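Local structure of inactive dihydroorotase-like domain (Chaetomium thermophilum, 5NNL) at residues Ala14-Leu19 with Gln28-Ala33; Ser139-Ala144 with Ile151-Val156; Phe290-Pro293 with Trp298-Phe301; Gly8-Ala13 with Asp266-Ile271. The protein is an inactive dihydroorotase-like domain of the amidohydrolase type, built around an alpha/beta-barrel and with no activity of its own assigned. One frame throughout, in Å; residues are numbered along the deposited sequence.

Interaction 1. Residues Ala14-Leu19 with Gln28-Ala33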
loop_
_atom_site.group_PDB
_atom_site.type_symbol
_atom_site.label_atom_id
_atom_site.label_comp_id
_atom_site.label_asym_id
_atom_site.label_seq_id
_atom_site.Cartn_x
_atom_site.Cartn_y
_atom_site.Cartn_z
ATOM N N ALA A 14 2.455 -1.940 2.308
ATOM C CA ALA A 14 3.409 -3.021 2.111
ATOM C C ALA A 14 3.066 -4.143 3.079
ATOM O O ALA A 14 3.107 -3.949 4.300
ATOM C CB ALA A 14 4.843 -2.539 2.324
ATOM N N PHE A 15 2.732 -5.309 2.538
ATOM C CA PHE A 15 2.320 -6.434 3.361
ATOM C C PHE A 15 3.541 -7.191 3.868
ATOM O O PHE A 15 4.449 -7.515 3.094
ATOM C CB PHE A 15 1.410 -7.363 2.561
ATOM C CG PHE A 15 0.827 -8.488 3.367
ATOM C CD1 PHE A 15 -0.123 -8.242 4.347
ATOM C CD2 PHE A 15 1.220 -9.794 3.136
ATOM C CE1 PHE A 15 -0.663 -9.281 5.086
ATOM C CE2 PHE A 15 0.687 -10.834 3.868
ATOM C CZ PHE A 15 -0.257 -10.577 4.844
ATOM N N VAL A 16 3.560 -7.473 5.168
ATOM C CA VAL A 16 4.678 -8.166 5.801
ATOM C C VAL A 16 4.128 -9.368 6.559
ATOM O O VAL A 16 3.626 -9.214 7.681
ATOM C CB VAL A 16 5.468 -7.225 6.726
ATOM C CG1 VAL A 16 6.645 -7.963 7.371
ATOM C CG2 VAL A 16 5.965 -6.012 5.945
ATOM N N PRO A 17 4.193 -10.574 5.983
ATOM C CA PRO A 17 3.629 -11.752 6.668
ATOM C C PRO A 17 4.072 -11.915 8.114
ATOM O O PRO A 17 3.221 -12.047 9.001
ATOM C CB PRO A 17 4.109 -12.911 5.783
ATOM C CG PRO A 17 4.198 -12.324 4.425
ATOM C CD PRO A 17 4.620 -10.886 4.611
ATOM N N GLY A 18 5.377 -11.919 8.378
ATOM C CA GLY A 18 5.873 -12.120 9.728
ATOM C C GLY A 18 6.155 -10.823 10.456
ATOM O O GLY A 18 7.129 -10.722 11.208
ATOM N N LEU A 19 5.298 -9.823 10.245
ATOM C CA LEU A 19 5.501 -8.523 10.877
ATOM C C LEU A 19 5.578 -8.645 12.395
ATOM O O LEU A 19 6.448 -8.038 13.032
ATOM C CB LEU A 19 4.372 -7.570 10.481
ATOM C CG LEU A 19 4.425 -6.170 11.097
ATOM C CD1 LEU A 19 5.673 -5.429 10.645
ATOM C CD2 LEU A 19 3.173 -5.388 10.741
ATOM N N GLN A 28 12.625 -6.757 7.059
ATOM C CA GLN A 28 13.858 -6.408 6.358
ATOM C C GLN A 28 13.770 -6.760 4.880
ATOM O O GLN A 28 14.028 -5.920 4.011
ATOM C CB GLN A 28 15.057 -7.124 6.985
ATOM C CG GLN A 28 16.310 -7.097 6.094
ATOM C CD GLN A 28 17.551 -7.622 6.788
ATOM O OE1 GLN A 28 18.032 -8.712 6.477
ATOM N NE2 GLN A 28 18.085 -6.840 7.719
ATOM N N ARG A 29 13.416 -8.009 4.576
ATOM C CA ARG A 29 13.418 -8.453 3.187
ATOM C C ARG A 29 12.434 -7.648 2.347
ATOM O O ARG A 29 12.698 -7.365 1.173
ATOM C CB ARG A 29 13.105 -9.945 3.102
ATOM C CG ARG A 29 13.007 -10.446 1.673
ATOM C CD ARG A 29 13.497 -11.873 1.534
ATOM N NE ARG A 29 13.031 -12.481 0.291
ATOM C CZ ARG A 29 13.039 -13.788 0.046
ATOM N NH1 ARG A 29 13.482 -14.639 0.961
ATOM N NH2 ARG A 29 12.595 -14.246 -1.117
ATOM N N VAL A 30 11.294 -7.266 2.928
ATOM C CA VAL A 30 10.336 -6.446 2.191
ATOM C C VAL A 30 10.953 -5.098 1.844
ATOM O O VAL A 30 10.731 -4.561 0.754
ATOM C CB VAL A 30 9.029 -6.287 2.993
ATOM C CG1 VAL A 30 8.124 -5.217 2.375
ATOM C CG2 VAL A 30 8.297 -7.610 3.046
ATOM N N THR A 31 11.736 -4.525 2.763
ATOM C CA THR A 31 12.402 -3.261 2.463
ATOM C C THR A 31 13.473 -3.436 1.394
ATOM O O THR A 31 13.769 -2.485 0.662
ATOM C CB THR A 31 13.012 -2.657 3.730
ATOM O OG1 THR A 31 14.038 -3.519 4.244
ATOM C CG2 THR A 31 11.943 -2.442 4.785
ATOM N N GLN A 32 14.061 -4.632 1.284
ATOM C CA GLN A 32 15.021 -4.900 0.214
ATOM C C GLN A 32 14.338 -4.859 -1.144
ATOM O O GLN A 32 14.750 -4.118 -2.043
ATOM C CB GLN A 32 15.681 -6.268 0.408
ATOM C CG GLN A 32 16.529 -6.422 1.652
ATOM C CD GLN A 32 17.099 -7.828 1.789
ATOM O OE1 GLN A 32 17.202 -8.568 0.807
ATOM N NE2 GLN A 32 17.473 -8.202 3.008
ATOM N N ALA A 33 13.300 -5.679 -1.315
ATOM C CA ALA A 33 12.578 -5.713 -2.578
ATOM C C ALA A 33 11.927 -4.371 -2.883
ATOM O O ALA A 33 11.764 -4.014 -4.056
ATOM C CB ALA A 33 11.527 -6.824 -2.549
#
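Val30 and Val16, with Ala14 and the carbonyl of Phe15, form a small, buried, mainly apolar contact between helix 26-37 and the end of strand 13-14 with the loop after it. Val30 supplies all of the helix side, and its two methyls divide the work. With CG1 anti to the backbone N (chi1 169°), that branch is directed at Ala14, where Val30 CG1 and Ala14 CB lie 4.2 Å apart. The other branch, Val30 CG2, meets Val16 CG2 at 4.0 Å, the two valines crossing at a slant, and also rests 3.8 Å from Phe15 O. The pairing belongs to the first beta-alpha step of the barrel, in which a helix is laid back against the chain that leads into it. After Val16 the chain makes a type I turn from Val16 to Leu19, closed by Leu19 N to Val16 O at 3.1 Å. Strand 39-44 lies behind the contact: Ile42 touches both Ala14 and Val30, and Ile44 packs on Val16. Val235 adds a further apolar neighbour to Val30.

Interaction 2. Residues Ser139-Ala144 with Ile151-Val156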
loop_
_atom_site.group_PDB
_atom_site.type_symbol
_atom_site.label_atom_id
_atom_site.label_comp_id
_atom_site.label_asym_id
_atom_site.label_seq_id
_atom_site.Cartn_x
_atom_site.Cartn_y
_atom_site.Cartn_z
ATOM N N SER A 139 -20.642 4.205 6.447
ATOM C CA SER A 139 -20.682 4.499 7.879
ATOM C C SER A 139 -19.451 5.281 8.322
ATOM O O SER A 139 -19.559 6.254 9.080
ATOM C CB SER A 139 -20.791 3.204 8.679
ATOM O OG SER A 139 -21.976 2.505 8.354
ATOM N N ILE A 140 -18.268 4.854 7.886
ATOM C CA ILE A 140 -17.054 5.552 8.291
ATOM C C ILE A 140 -16.914 6.877 7.542
ATOM O O ILE A 140 -16.323 7.827 8.065
ATOM C CB ILE A 140 -15.833 4.635 8.097
ATOM C CG1 ILE A 140 -14.609 5.213 8.813
ATOM C CG2 ILE A 140 -15.539 4.410 6.619
ATOM C CD1 ILE A 140 -13.517 4.197 9.055
ATOM N N LEU A 141 -17.471 6.978 6.333
ATOM C CA LEU A 141 -17.483 8.259 5.633
ATOM C C LEU A 141 -18.383 9.268 6.338
ATOM O O LEU A 141 -18.095 10.471 6.335
ATOM C CB LEU A 141 -17.936 8.070 4.183
ATOM C CG LEU A 141 -16.989 7.341 3.223
ATOM C CD1 LEU A 141 -17.585 7.307 1.822
ATOM C CD2 LEU A 141 -15.609 7.985 3.200
ATOM N N LEU A 142 -19.488 8.806 6.926
ATOM C CA LEU A 142 -20.330 9.707 7.707
ATOM C C LEU A 142 -19.565 10.258 8.904
ATOM O O LEU A 142 -19.617 11.460 9.191
ATOM C CB LEU A 142 -21.592 8.981 8.170
ATOM C CG LEU A 142 -22.528 9.820 9.046
ATOM C CD1 LEU A 142 -23.078 11.009 8.267
ATOM C CD2 LEU A 142 -23.656 8.971 9.600
ATOM N N LEU A 143 -18.846 9.389 9.614
ATOM C CA LEU A 143 -18.105 9.823 10.793
ATOM C C LEU A 143 -17.025 10.832 10.420
ATOM O O LEU A 143 -16.861 11.857 11.090
ATOM C CB LEU A 143 -17.505 8.610 11.503
ATOM C CG LEU A 143 -18.541 7.650 12.096
ATOM C CD1 LEU A 143 -17.890 6.403 12.667
ATOM C CD2 LEU A 143 -19.371 8.336 13.166
ATOM N N ALA A 144 -16.283 10.565 9.342
ATOM C CA ALA A 144 -15.278 11.523 8.894
ATOM C C ALA A 144 -15.908 12.879 8.613
ATOM O O ALA A 144 -15.333 13.922 8.948
ATOM C CB ALA A 144 -14.562 10.998 7.651
ATOM N N ILE A 151 -10.308 10.964 5.781
ATOM C CA ILE A 151 -10.407 9.510 5.750
ATOM C C ILE A 151 -9.844 9.018 4.425
ATOM O O ILE A 151 -10.091 9.618 3.374
ATOM C CB ILE A 151 -11.863 9.028 5.936
ATOM C CG1 ILE A 151 -11.932 7.500 5.981
ATOM C CG2 ILE A 151 -12.743 9.554 4.823
ATOM C CD1 ILE A 151 -11.331 6.890 7.227
ATOM N N HIS A 152 -9.088 7.923 4.475
ATOM C CA HIS A 152 -8.511 7.308 3.288
ATOM C C HIS A 152 -9.032 5.886 3.155
ATOM O O HIS A 152 -8.979 5.109 4.114
ATOM C CB HIS A 152 -6.981 7.292 3.348
ATOM C CG HIS A 152 -6.341 6.728 2.116
ATOM N ND1 HIS A 152 -6.145 7.474 0.974
ATOM C CD2 HIS A 152 -5.871 5.489 1.842
ATOM C CE1 HIS A 152 -5.570 6.721 0.053
ATOM N NE2 HIS A 152 -5.393 5.512 0.554
ATOM N N VAL A 153 -9.521 5.548 1.964
ATOM C CA VAL A 153 -10.109 4.243 1.683
ATOM C C VAL A 153 -9.138 3.460 0.813
ATOM O O VAL A 153 -8.720 3.938 -0.248
ATOM C CB VAL A 153 -11.476 4.378 0.993
ATOM C CG1 VAL A 153 -12.106 3.008 0.784
ATOM C CG2 VAL A 153 -12.400 5.269 1.809
ATOM N N SER A 154 -8.810 2.249 1.241
ATOM C CA SER A 154 -7.748 1.470 0.625
ATOM C C SER A 154 -8.310 0.287 -0.152
ATOM O O SER A 154 -9.376 -0.246 0.167
ATOM C CB SER A 154 -6.766 0.968 1.686
ATOM O OG SER A 154 -5.587 0.461 1.085
ATOM N N ALA A 155 -7.566 -0.113 -1.182
ATOM C CA ALA A 155 -7.876 -1.293 -1.987
ATOM C C ALA A 155 -9.317 -1.262 -2.497
ATOM O O ALA A 155 -10.044 -2.255 -2.445
ATOM C CB ALA A 155 -7.605 -2.575 -1.198
ATOM N N VAL A 156 -9.727 -0.103 -3.016
ATOM C CA VAL A 156 -11.035 -0.014 -3.649
ATOM C C VAL A 156 -11.066 -0.948 -4.853
ATOM O O VAL A 156 -10.108 -1.024 -5.635
ATOM C CB VAL A 156 -11.361 1.434 -4.049
ATOM C CG1 VAL A 156 -12.757 1.514 -4.662
ATOM C CG2 VAL A 156 -11.268 2.361 -2.830
#
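Ile151 is the strand residue on which helix 134-146 chiefly rests, and it meets three helix residues with two different branches. Its apolar contacts fall into two groups. In the first, Ile151 CG2 takes the helix from two directions: Leu141 CD2 arrives at 3.6 Å, its side chain crossing that of Ile151 at about a right angle, and Ala144 CB lies 3.7 Å away. Ile151 has CG1 anti to its backbone N (chi1 -177°), which leaves CG2 between the backbone N and the carbonyl carbon, facing the helix. The second group is made by the longer arm: Ile151 CD1 lies across the arm of Ile140, 3.9 Å from Ile140 CD1 and hardly farther from its CG1. To these Val153 CG2, further along the strand, adds a looser approach to Leu141 CD2 at 4.4 Å. The polar interactions of His152 lie on the other face, its CB pointing away from the helix; the ring is gripped at both nitrogens, by Thr176 OG1 and Asp178 OD1, and meets Phe272 edge-to-face. The axes of the short segments run nearly antiparallel, at 158° and 9.5 Å, as expected for the return leg of a beta-alpha-beta unit in an alpha/beta-barrel. Strand 128-130 opens that unit and strand 175-180 lies beyond 151-153; Thr130 and Val175 flank Ile151, while helix 111-121 packs on Ile140 through Val115 and Phe119.

Interaction 3. Residues Phe290-Pro293 with Trp298-Phe301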
loop_
_atom_site.group_PDB
_atom_site.type_symbol
_atom_site.label_atom_id
_atom_site.label_comp_id
_atom_site.label_asym_id
_atom_site.label_seq_id
_atom_site.Cartn_x
_atom_site.Cartn_y
_atom_site.Cartn_z
ATOM N N PHE A 290 11.405 -6.529 -20.711
ATOM C CA PHE A 290 11.996 -7.575 -19.891
ATOM C C PHE A 290 10.925 -8.612 -19.601
ATOM O O PHE A 290 9.740 -8.285 -19.491
ATOM C CB PHE A 290 12.566 -7.019 -18.583
ATOM C CG PHE A 290 11.518 -6.678 -17.562
ATOM C CD1 PHE A 290 10.843 -5.472 -17.619
ATOM C CD2 PHE A 290 11.210 -7.565 -16.546
ATOM C CE1 PHE A 290 9.880 -5.158 -16.682
ATOM C CE2 PHE A 290 10.249 -7.254 -15.606
ATOM C CZ PHE A 290 9.583 -6.050 -15.674
ATOM N N ALA A 291 11.352 -9.862 -19.480
ATOM C CA ALA A 291 10.449 -10.952 -19.150
ATOM C C ALA A 291 10.298 -11.040 -17.639
ATOM O O ALA A 291 11.295 -11.117 -16.914
ATOM C CB ALA A 291 10.972 -12.275 -19.707
ATOM N N VAL A 292 9.056 -11.020 -17.168
ATOM C CA VAL A 292 8.799 -11.177 -15.741
ATOM C C VAL A 292 9.493 -12.464 -15.312
ATOM O O VAL A 292 9.185 -13.537 -15.852
ATOM C CB VAL A 292 7.294 -11.208 -15.428
ATOM C CG1 VAL A 292 7.069 -11.372 -13.930
ATOM C CG2 VAL A 292 6.623 -9.940 -15.923
ATOM N N PRO A 293 10.432 -12.415 -14.368
ATOM C CA PRO A 293 11.241 -13.608 -14.072
ATOM C C PRO A 293 10.377 -14.802 -13.701
ATOM O O PRO A 293 9.602 -14.761 -12.741
ATOM C CB PRO A 293 12.129 -13.156 -12.904
ATOM C CG PRO A 293 11.473 -11.939 -12.348
ATOM C CD PRO A 293 10.784 -11.282 -13.497
ATOM N N TRP A 298 6.943 -15.642 -7.360
ATOM C CA TRP A 298 5.792 -15.959 -8.191
ATOM C C TRP A 298 5.107 -14.678 -8.646
ATOM O O TRP A 298 5.052 -13.687 -7.912
ATOM C CB TRP A 298 4.793 -16.836 -7.437
ATOM C CG TRP A 298 3.546 -17.077 -8.236
ATOM C CD1 TRP A 298 3.366 -18.017 -9.210
ATOM C CD2 TRP A 298 2.310 -16.352 -8.147
ATOM N NE1 TRP A 298 2.096 -17.927 -9.728
ATOM C CE2 TRP A 298 1.428 -16.914 -9.093
ATOM C CE3 TRP A 298 1.864 -15.286 -7.360
ATOM C CZ2 TRP A 298 0.127 -16.447 -9.270
ATOM C CZ3 TRP A 298 0.570 -14.824 -7.537
ATOM C CH2 TRP A 298 -0.281 -15.404 -8.486
ATOM N N SER A 299 4.578 -14.704 -9.869
ATOM C CA SER A 299 3.854 -13.575 -10.413
ATOM C C SER A 299 2.777 -14.108 -11.344
ATOM O O SER A 299 3.044 -15.050 -12.104
ATOM C CB SER A 299 4.776 -12.618 -11.176
ATOM O OG SER A 299 4.022 -11.655 -11.893
ATOM N N PRO A 300 1.562 -13.545 -11.314
ATOM C CA PRO A 300 0.558 -13.931 -12.318
ATOM C C PRO A 300 0.941 -13.543 -13.733
ATOM O O PRO A 300 0.247 -13.944 -14.675
ATOM C CB PRO A 300 -0.703 -13.184 -11.862
ATOM C CG PRO A 300 -0.199 -12.036 -11.059
ATOM C CD PRO A 300 1.050 -12.522 -10.385
ATOM N N PHE A 301 2.017 -12.776 -13.911
ATOM C CA PHE A 301 2.492 -12.370 -15.225
ATOM C C PHE A 301 3.817 -13.027 -15.593
ATOM O O PHE A 301 4.467 -12.591 -16.548
ATOM C CB PHE A 301 2.633 -10.848 -15.278
ATOM C CG PHE A 301 1.364 -10.114 -14.967
ATOM C CD1 PHE A 301 0.393 -9.939 -15.937
ATOM C CD2 PHE A 301 1.143 -9.595 -13.704
ATOM C CE1 PHE A 301 -0.775 -9.264 -15.651
ATOM C CE2 PHE A 301 -0.024 -8.920 -13.413
ATOM C CZ PHE A 301 -0.984 -8.753 -14.387
#
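Val292 presses its branched carbon against a backbone oxygen: Val292 CB lies only 3.3 Å from Phe301 O, and one of its methyls, Val292 CG2, is at 3.5 Å from the same atom. The contact is thus an apolar side chain set against a carbonyl, with CB and one methyl against the oxygen. CG2 also reaches Phe301 CB at 4.1 Å, whereas the ring of Phe301 turns off from the valine, CG being placed beside the backbone N (chi1 -57°), and goes on to pack against Phe185 of helix 181-185. The second methyl serves the other residue of the loop: Val292 CG1, anti to its own backbone N, stands 3.7 Å from Ser299 OG and nearly as close to the carbon that carries it.

That hydroxyl oxygen already has two polar partners. Ser299 OG accepts the N-H of Phe301, with Phe301 N at 3.1 Å and an angle of 161°, a nearly straight bond, and is also hydrogen-bonded to Asp241 OD2. Two partners therefore fix its rotation, and the methyl of Val292 touches a serine that is already held. Before the turn, the indole of Trp298 has the N of Pro300 over one face, 3.8 Å above the plane and offset toward the rim. Backbone bonds from Val292 to Gly303 and Lys304 continue the pairing of strands 281-291 and 305-315. Together these features describe a loop joining two antiparallel strands, folded back on the end of the first and locked by an ST turn at Ser299.

Interaction 4. Residues Gly8-Ala13 with Asp266-Ile271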
loop_
_atom_site.group_PDB
_atom_site.type_symbol
_atom_site.label_atom_id
_atom_site.label_comp_id
_atom_site.label_asym_id
_atom_site.label_seq_id
_atom_site.Cartn_x
_atom_site.Cartn_y
_atom_site.Cartn_z
ATOM N N GLY A 8 12.206 9.156 -5.214
ATOM C CA GLY A 8 11.906 7.929 -4.506
ATOM C C GLY A 8 10.409 7.751 -4.373
ATOM O O GLY A 8 9.698 8.705 -4.044
ATOM N N LEU A 9 9.910 6.549 -4.642
ATOM C CA LEU A 9 8.474 6.313 -4.684
ATOM C C LEU A 9 7.976 5.784 -3.344
ATOM O O LEU A 9 8.749 5.390 -2.466
ATOM C CB LEU A 9 8.118 5.344 -5.819
ATOM C CG LEU A 9 8.470 5.832 -7.230
ATOM C CD1 LEU A 9 8.139 4.759 -8.263
ATOM C CD2 LEU A 9 7.755 7.145 -7.572
ATOM N N ILE A 10 6.652 5.777 -3.201
ATOM C CA ILE A 10 5.993 5.518 -1.929
ATOM C C ILE A 10 4.929 4.453 -2.136
ATOM O O ILE A 10 4.072 4.586 -3.017
ATOM C CB ILE A 10 5.373 6.802 -1.347
ATOM C CG1 ILE A 10 6.467 7.851 -1.120
ATOM C CG2 ILE A 10 4.626 6.501 -0.049
ATOM C CD1 ILE A 10 5.956 9.205 -0.646
ATOM N N ASN A 11 4.993 3.392 -1.336
ATOM C CA ASN A 11 3.952 2.370 -1.281
ATOM C C ASN A 11 3.287 2.460 0.086
ATOM O O ASN A 11 3.904 2.132 1.105
ATOM C CB ASN A 11 4.522 0.973 -1.511
ATOM C CG ASN A 11 3.478 -0.114 -1.321
ATOM O OD1 ASN A 11 2.284 0.120 -1.509
ATOM N ND2 ASN A 11 3.920 -1.301 -0.934
ATOM N N ILE A 12 2.027 2.908 0.112
ATOM C CA ILE A 12 1.333 3.101 1.383
ATOM C C ILE A 12 0.751 1.822 1.965
ATOM O O ILE A 12 0.050 1.886 2.982
ATOM C CB ILE A 12 0.191 4.125 1.252
ATOM C CG1 ILE A 12 -0.812 3.673 0.187
ATOM C CG2 ILE A 12 0.753 5.479 0.898
ATOM C CD1 ILE A 12 -2.172 4.298 0.330
ATOM N N ALA A 13 1.007 0.665 1.358
ATOM C CA ALA A 13 0.482 -0.599 1.879
ATOM C C ALA A 13 1.458 -1.699 1.460
ATOM O O ALA A 13 1.315 -2.301 0.395
ATOM C CB ALA A 13 -0.928 -0.877 1.373
ATOM N N ASP A 266 3.590 12.066 -5.022
ATOM C CA ASP A 266 3.016 13.342 -4.593
ATOM C C ASP A 266 1.795 13.145 -3.699
ATOM O O ASP A 266 1.743 13.650 -2.573
ATOM C CB ASP A 266 2.646 14.183 -5.812
ATOM C CG ASP A 266 3.847 14.534 -6.657
ATOM O OD1 ASP A 266 4.315 13.668 -7.424
ATOM O OD2 ASP A 266 4.324 15.681 -6.552
ATOM N N ASN A 267 0.792 12.422 -4.196
ATOM C CA ASN A 267 -0.445 12.282 -3.424
ATOM C C ASN A 267 -0.253 11.452 -2.169
ATOM O O ASN A 267 -0.705 11.888 -1.092
ATOM C CB ASN A 267 -1.546 11.720 -4.322
ATOM C CG ASN A 267 -1.894 12.658 -5.438
ATOM O OD1 ASN A 267 -1.556 13.840 -5.395
ATOM N ND2 ASN A 267 -2.565 12.144 -6.452
ATOM N N PRO A 268 0.373 10.273 -2.200
ATOM C CA PRO A 268 0.586 9.538 -0.943
ATOM C C PRO A 268 1.385 10.326 0.075
ATOM O O PRO A 268 1.198 10.144 1.284
ATOM C CB PRO A 268 1.328 8.267 -1.388
ATOM C CG PRO A 268 1.799 8.531 -2.777
ATOM C CD PRO A 268 0.861 9.522 -3.372
ATOM N N LYS A 269 2.270 11.207 -0.385
ATOM C CA LYS A 269 3.094 11.983 0.529
ATOM C C LYS A 269 2.256 12.993 1.305
ATOM O O LYS A 269 2.460 13.181 2.510
ATOM C CB LYS A 269 4.195 12.671 -0.273
ATOM C CG LYS A 269 5.206 13.448 0.526
ATOM C CD LYS A 269 6.272 13.989 -0.423
ATOM C CE LYS A 269 7.229 14.945 0.248
ATOM N NZ LYS A 269 8.257 15.397 -0.735
ATOM N N GLU A 270 1.302 13.641 0.640
ATOM C CA GLU A 270 0.490 14.652 1.309
ATOM C C GLU A 270 -0.578 14.017 2.191
ATOM O O GLU A 270 -0.807 14.470 3.319
ATOM C CB GLU A 270 -0.162 15.568 0.276
ATOM C CG GLU A 270 -0.675 16.878 0.845
ATOM C CD GLU A 270 -2.041 17.247 0.304
ATOM O OE1 GLU A 270 -3.049 16.723 0.827
ATOM O OE2 GLU A 270 -2.103 18.049 -0.654
ATOM N N ILE A 271 -1.234 12.968 1.694
ATOM C CA ILE A 271 -2.328 12.342 2.433
ATOM C C ILE A 271 -1.824 11.770 3.750
ATOM O O ILE A 271 -2.499 11.861 4.784
ATOM C CB ILE A 271 -2.997 11.264 1.559
ATOM C CG1 ILE A 271 -3.748 11.930 0.403
ATOM C CG2 ILE A 271 -3.942 10.395 2.377
ATOM C CD1 ILE A 271 -4.105 10.991 -0.728
#
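Pro268 is met by two isoleucines, Ile10 and Ile12, of segment 8-13, and its CB is the atom that both of them touch. Ile12 CG2 comes to 3.7 Å of Pro268 CB, the two side chains crossing at about a right angle, while Ile10 CG2 reaches the same carbon at 4.0 Å along a more slanting line. The other arm of Ile10 passes on to the next helix residue, where Ile10 CD1 packs on Lys269 CB at 3.9 Å. This split follows from chi1 of -60°, which sets CG2 anti to the backbone N and CG1 beside it, so that the branches serve successive residues of the helix. Only the root of Lys269 takes part; its fully extended chain carries NZ off to a salt bridge with Asp276.

The next shell helps to set the corner after the strand. Asn11, whose side chain leaves on the far side from the helix, forms an Asx turn: Ala13 N donates to Asn11 OD1 at 3.2 Å from above the carbonyl plane, 72° out of it. Asn11 ND2 returns a weak bond to Ala13 O, and OD1 is shared with Ile218 N. The turn spans the corner that the chain makes at Ile12. On the helix, Pro268 marks a kink, since its N makes no bond to the preceding turn.

Strand 3-11 lies beside strand 39-44, whose Met41 packs on Ile10. Beyond Pro268, Ile271 reaches Val215 and Thr176, and Ile12 touches Val215 and Ser217, so the end of helix 257-271 lies between strand 3-11 and strands 175-180 and 215-217.

Interactions 1, 2 and 4 sit within the barrel, whereas interaction 3 sits at the loop of the antiparallel strands that extend it. Interaction 4 is the long-range one, joining segments 253 residues apart, and interactions 1 and 2 are nested inside the loop it closes; interaction 3 follows it. Segment 14-19 of interaction 1 directly follows segment 8-13, although the centres of the two contacts lie about 17 Å apart. Interaction 2 touches interaction 4: His152 NE2 is 3.4 Å from Ile12 CD1, and the same ring packs on Ile271. The centres of interactions 2 and 3 are about 33 Å apart, on opposite sides of the chain's centre. Strand 281-291 of interaction 3 neighbours strand 3-11.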